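Local coordinates for protein beta-N-acetylhexosaminidase (Streptomyces plicatus, PDB 1JAK) that removes terminal N-acetylhexosamine residues from glycans as a family 20 glycoside hydrolase, probably by substrate-assisted catalysis in which the substrate's acetamido group takes part, at residues 391-394 against 398-401; 443-448 against 467-472. All coordinates share one frame; numbering follows the deposited sequence.

Contact 1: residues 391-394 against 398-401. With IFG ((2R,3R,4S,5R)-2-acetamido-3,4-dihydroxy-5-hydroxymethyl-piperidine), chain F.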
loop_
_atom_site.group_PDB
_atom_site.type_symbol
_atom_site.label_atom_id
_atom_site.label_comp_id
_atom_site.label_asym_id
_atom_site.label_seq_id
_atom_site.Cartn_x
_atom_site.Cartn_y
_atom_site.Cartn_z
ATOM N N ILE A 391 -10.211 1.496 8.937
ATOM C CA ILE A 391 -8.897 1.252 8.347
ATOM C C ILE A 391 -7.959 1.994 9.291
ATOM O O ILE A 391 -8.075 3.209 9.451
ATOM C CB ILE A 391 -8.778 1.869 6.945
ATOM C CG1 ILE A 391 -9.740 1.171 5.980
ATOM C CG2 ILE A 391 -7.340 1.759 6.454
ATOM C CD1 ILE A 391 -9.998 1.957 4.709
ATOM N N LEU A 392 -7.037 1.278 9.923
ATOM C CA LEU A 392 -6.131 1.916 10.871
ATOM C C LEU A 392 -4.770 2.303 10.309
ATOM O O LEU A 392 -4.034 1.455 9.814
ATOM C CB LEU A 392 -5.928 1.008 12.089
ATOM C CG LEU A 392 -7.198 0.620 12.855
ATOM C CD1 LEU A 392 -6.824 -0.270 14.032
ATOM C CD2 LEU A 392 -7.920 1.872 13.340
ATOM N N SER A 393 -4.452 3.594 10.391
ATOM C CA SER A 393 -3.167 4.123 9.933
ATOM C C SER A 393 -2.806 5.315 10.825
ATOM O O SER A 393 -2.747 6.458 10.365
ATOM C CB SER A 393 -3.246 4.563 8.461
ATOM O OG SER A 393 -4.142 5.648 8.282
ATOM N N PRO A 394 -2.552 5.056 12.121
ATOM C CA PRO A 394 -2.200 6.096 13.096
ATOM C C PRO A 394 -0.998 6.913 12.633
ATOM O O PRO A 394 0.014 6.354 12.213
ATOM C CB PRO A 394 -1.895 5.299 14.367
ATOM C CG PRO A 394 -2.705 4.029 14.186
ATOM C CD PRO A 394 -2.476 3.718 12.732
ATOM N N THR A 398 2.049 4.411 11.565
ATOM C CA THR A 398 2.264 3.993 10.182
ATOM C C THR A 398 2.450 5.061 9.108
ATOM O O THR A 398 2.442 4.743 7.917
ATOM C CB THR A 398 1.136 3.047 9.728
ATOM O OG1 THR A 398 -0.086 3.784 9.590
ATOM C CG2 THR A 398 0.935 1.934 10.753
ATOM N N TYR A 399 2.602 6.319 9.512
ATOM C CA TYR A 399 2.845 7.385 8.545
ATOM C C TYR A 399 4.338 7.298 8.228
ATOM O O TYR A 399 5.183 7.669 9.047
ATOM C CB TYR A 399 2.480 8.743 9.158
ATOM C CG TYR A 399 1.065 9.176 8.847
ATOM C CD1 TYR A 399 0.027 8.243 8.772
ATOM C CD2 TYR A 399 0.763 10.517 8.606
ATOM C CE1 TYR A 399 -1.272 8.633 8.456
ATOM C CE2 TYR A 399 -0.535 10.920 8.289
ATOM C CZ TYR A 399 -1.544 9.970 8.212
ATOM O OH TYR A 399 -2.816 10.345 7.861
ATOM N N LEU A 400 4.657 6.791 7.040
ATOM C CA LEU A 400 6.046 6.601 6.639
ATOM C C LEU A 400 6.849 7.873 6.383
ATOM O O LEU A 400 8.065 7.811 6.214
ATOM C CB LEU A 400 6.102 5.678 5.416
ATOM C CG LEU A 400 5.445 4.312 5.652
ATOM C CD1 LEU A 400 5.318 3.566 4.332
ATOM C CD2 LEU A 400 6.269 3.493 6.652
ATOM N N ASP A 401 6.176 9.020 6.348
ATOM C CA ASP A 401 6.867 10.289 6.143
ATOM C C ASP A 401 7.357 10.853 7.473
ATOM O O ASP A 401 8.084 11.845 7.497
ATOM C CB ASP A 401 5.935 11.307 5.476
ATOM C CG ASP A 401 4.739 11.656 6.343
ATOM O OD1 ASP A 401 4.076 10.725 6.842
ATOM O OD2 ASP A 401 4.454 12.858 6.522
HETATM N N1 IFG F . -1.790 15.275 7.337
HETATM C C2 IFG F . -2.383 15.405 5.981
HETATM C C3 IFG F . -1.474 14.900 4.787
HETATM C C4 IFG F . 0.023 15.228 4.963
HETATM C C5 IFG F . 0.470 14.730 6.340
HETATM C C6 IFG F . 1.948 14.930 6.661
HETATM C C7 IFG F . -3.757 13.400 6.365
HETATM C C8 IFG F . -5.018 12.574 6.332
HETATM C C9 IFG F . -0.329 15.361 7.487
HETATM N N2 IFG F . -3.682 14.696 5.940
HETATM O O7 IFG F . -2.762 12.853 6.819
HETATM O O3 IFG F . -1.943 15.464 3.570
HETATM O O4 IFG F . 0.192 16.644 4.902
HETATM O O6 IFG F . 2.384 14.029 7.673
#
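The amide of T398 closes the 394-398 turn on the carbonyl of P394. T398 N donates to P394 O at 2.9 Å, with an N-H...O angle of 157°.

Two hydroxyls bind neighbouring strands. With chi1 at 70°, T398 OG1 is set between the backbone N and the carbonyl carbon, and from there it hydrogen-bonds E444 O on strand 440-447. S393 OG is bound by Q365, on the strand at the other flank.

Close packing accompanies these bonds. T398 OG1 lies 3.1 Å from S393 CA. The ring of Y399 comes up to the S393 carbonyl obliquely, with CE1 3.2 Å from S393 O.

The turn belongs to the loop that follows strand 389-392 at the C-terminal end of the catalytic (beta/alpha)8 barrel. In this fold such loops build the active site.

Ligand bonds are made by the second segment. Y399 OH donates to O7 of the bound azasugar at 2.7 Å. O7 is the acetamido carbonyl oxygen, and it lies at the edge of the tyrosine ring, near its plane. CG of Y399 lies beside the backbone N and anti to the carbonyl carbon (chi1 -94°), which carries the ring past S393 O and on to the acetamido group. D401 takes the other side of the piperidine ring: its OD2 accepts a bond from the hydroxymethyl O6 at 2.6 Å.

Contact 2: residues 443-448 against 467-472; sequences VEAPLW and PGVAEL. With IFG ((2R,3R,4S,5R)-2-acetamido-3,4-dihydroxy-5-hydroxymethyl-piperidine), chain F.
Strand 443-447 and helix 467-472 pack together in the wall of the catalytic (beta/alpha)8 barrel. The helix comes later in the chain, after helix 455-462, and runs back against the strand, as helices do in this fold. The segment axes lie 8.0 Å apart at an angle of 166°. The interface is buried and apolar.

V469 is the helix residue that carries it. Its CG1, anti to the backbone N (chi1 -176°), reaches both V443 and A445. V443 CG2 meets V469 CG1 at 3.8 Å, and the two valines lie alongside each other, pointing opposite ways. The same CG2 also sits 3.4 Å from V469 O. A445 CB fills the space beside the valine fork, close to both methyls.

E444 points the other way, into the barrel, where S161 and H192 bind its carboxylate.

Past the strand end, W448 forms a platform in the ligand pocket. The azasugar lies over one face of its indole, with C3 3.4 Å above the plane and over the ring centre. Y399 and H194 pack against the same tryptophan. Replacing W448 by an alanine would take away the indole face, and the azasugar would probably lose its flat support and the Y399 ring a neighbour that limits its turning. The nearest ligand atom to the indole is the hydroxyl O3, 3.3 Å from W448 CZ3.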
loop_
_atom_site.group_PDB
_atom_site.type_symbol
_atom_site.label_atom_id
_atom_site.label_comp_id
_atom_site.label_asym_id
_atom_site.label_seq_id
_atom_site.Cartn_x
_atom_site.Cartn_y
_atom_site.Cartn_z
ATOM N N VAL A 443 -5.248 -2.368 7.970
ATOM C CA VAL A 443 -4.317 -1.274 8.204
ATOM C C VAL A 443 -3.781 -0.681 6.908
ATOM O O VAL A 443 -3.933 -1.260 5.836
ATOM C CB VAL A 443 -3.113 -1.772 9.027
ATOM C CG1 VAL A 443 -3.594 -2.391 10.332
ATOM C CG2 VAL A 443 -2.320 -2.810 8.219
ATOM N N GLU A 444 -3.147 0.481 7.020
ATOM C CA GLU A 444 -2.554 1.136 5.866
ATOM C C GLU A 444 -1.318 1.908 6.292
ATOM O O GLU A 444 -1.256 2.428 7.406
ATOM C CB GLU A 444 -3.546 2.096 5.200
ATOM C CG GLU A 444 -2.959 2.798 3.976
ATOM C CD GLU A 444 -3.999 3.518 3.135
ATOM O OE1 GLU A 444 -4.954 2.860 2.672
ATOM O OE2 GLU A 444 -3.857 4.742 2.930
ATOM N N ALA A 445 -0.331 1.965 5.403
ATOM C CA ALA A 445 0.905 2.700 5.657
ATOM C C ALA A 445 1.006 3.809 4.612
ATOM O O ALA A 445 1.428 3.568 3.481
ATOM C CB ALA A 445 2.105 1.766 5.547
ATOM N N PRO A 446 0.603 5.038 4.973
ATOM C CA PRO A 446 0.670 6.150 4.016
ATOM C C PRO A 446 2.050 6.787 3.931
ATOM O O PRO A 446 2.725 6.959 4.947
ATOM C CB PRO A 446 -0.356 7.152 4.560
ATOM C CG PRO A 446 -1.232 6.325 5.485
ATOM C CD PRO A 446 -0.238 5.400 6.123
ATOM N N LEU A 447 2.462 7.135 2.716
ATOM C CA LEU A 447 3.742 7.803 2.511
ATOM C C LEU A 447 3.453 9.158 1.873
ATOM O O LEU A 447 3.201 9.253 0.668
ATOM C CB LEU A 447 4.666 6.976 1.604
ATOM C CG LEU A 447 6.045 7.592 1.314
ATOM C CD1 LEU A 447 6.750 7.965 2.617
ATOM C CD2 LEU A 447 6.888 6.595 0.518
ATOM N N TRP A 448 3.467 10.200 2.700
ATOM C CA TRP A 448 3.224 11.563 2.245
ATOM C C TRP A 448 4.514 12.115 1.651
ATOM O O TRP A 448 5.607 11.760 2.093
ATOM C CB TRP A 448 2.738 12.413 3.419
ATOM C CG TRP A 448 1.453 11.882 3.980
ATOM C CD1 TRP A 448 1.290 11.144 5.120
ATOM C CD2 TRP A 448 0.154 12.002 3.389
ATOM N NE1 TRP A 448 -0.035 10.798 5.274
ATOM C CE2 TRP A 448 -0.752 11.313 4.226
ATOM C CE3 TRP A 448 -0.331 12.627 2.233
ATOM C CZ2 TRP A 448 -2.121 11.232 3.943
ATOM C CZ3 TRP A 448 -1.693 12.549 1.952
ATOM C CH2 TRP A 448 -2.571 11.855 2.806
ATOM N N PRO A 467 7.529 -3.214 5.875
ATOM C CA PRO A 467 7.227 -4.634 6.105
ATOM C C PRO A 467 6.439 -4.863 7.396
ATOM O O PRO A 467 5.593 -5.756 7.471
ATOM C CB PRO A 467 8.612 -5.285 6.170
ATOM C CG PRO A 467 9.474 -4.365 5.359
ATOM C CD PRO A 467 8.982 -2.998 5.763
ATOM N N GLY A 468 6.728 -4.050 8.407
ATOM C CA GLY A 468 6.056 -4.181 9.688
ATOM C C GLY A 468 4.559 -3.950 9.624
ATOM O O GLY A 468 3.787 -4.690 10.236
ATOM N N VAL A 469 4.137 -2.924 8.892
ATOM C CA VAL A 469 2.712 -2.638 8.777
ATOM C C VAL A 469 2.029 -3.756 7.991
ATOM O O VAL A 469 0.873 -4.099 8.250
ATOM C CB VAL A 469 2.467 -1.286 8.090
ATOM C CG1 VAL A 469 0.973 -0.965 8.084
ATOM C CG2 VAL A 469 3.246 -0.194 8.821
ATOM N N ALA A 470 2.750 -4.328 7.032
ATOM C CA ALA A 470 2.211 -5.426 6.241
ATOM C C ALA A 470 1.963 -6.614 7.167
ATOM O O ALA A 470 0.955 -7.313 7.040
ATOM C CB ALA A 470 3.191 -5.815 5.137
ATOM N N GLU A 471 2.882 -6.842 8.101
ATOM C CA GLU A 471 2.726 -7.945 9.040
ATOM C C GLU A 471 1.503 -7.736 9.926
ATOM O O GLU A 471 0.751 -8.673 10.188
ATOM C CB GLU A 471 3.970 -8.113 9.919
ATOM C CG GLU A 471 3.785 -9.184 10.997
ATOM C CD GLU A 471 5.072 -9.897 11.364
ATOM O OE1 GLU A 471 5.828 -10.263 10.439
ATOM O OE2 GLU A 471 5.320 -10.107 12.572
ATOM N N LEU A 472 1.297 -6.508 10.391
ATOM C CA LEU A 472 0.142 -6.226 11.235
ATOM C C LEU A 472 -1.141 -6.551 10.480
ATOM O O LEU A 472 -2.115 -7.020 11.064
ATOM C CB LEU A 472 0.135 -4.755 11.667
ATOM C CG LEU A 472 1.285 -4.322 12.577
ATOM C CD1 LEU A 472 1.128 -2.846 12.925
ATOM C CD2 LEU A 472 1.286 -5.161 13.846
HETATM N N1 IFG F . -1.790 15.275 7.337
HETATM C C2 IFG F . -2.383 15.405 5.981
HETATM C C3 IFG F . -1.474 14.900 4.787
HETATM C C4 IFG F . 0.023 15.228 4.963
HETATM C C5 IFG F . 0.470 14.730 6.340
HETATM C C6 IFG F . 1.948 14.930 6.661
HETATM C C7 IFG F . -3.757 13.400 6.365
HETATM C C8 IFG F . -5.018 12.574 6.332
HETATM C C9 IFG F . -0.329 15.361 7.487
HETATM N N2 IFG F . -3.682 14.696 5.940
HETATM O O7 IFG F . -2.762 12.853 6.819
HETATM O O3 IFG F . -1.943 15.464 3.570
HETATM O O4 IFG F . 0.192 16.644 4.902
HETATM O O6 IFG F . 2.384 14.029 7.673
#

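How the contacts relate
Both contacts are buried in the catalytic barrel. Contact 1 starts from strand 389-392 and contact 2 from its parallel neighbour 440-447. Contact 1 sits at the C-terminal end of the barrel and is tied by one backbone hydrogen bond, with hydroxyls that bind neighbouring strands and side chains that bind the ligand. Contact 2 lies between strand and outer helix and is made by methyl groups. They join directly. L400 N is 2.9 Å from P446 O, a probable hydrogen bond. With the threonine bond it fixes the 398-401 segment to the strand. Both contacts reach the pocket: contact 1 supplies hydrogen bonds to the azasugar, contact 2 an aromatic face.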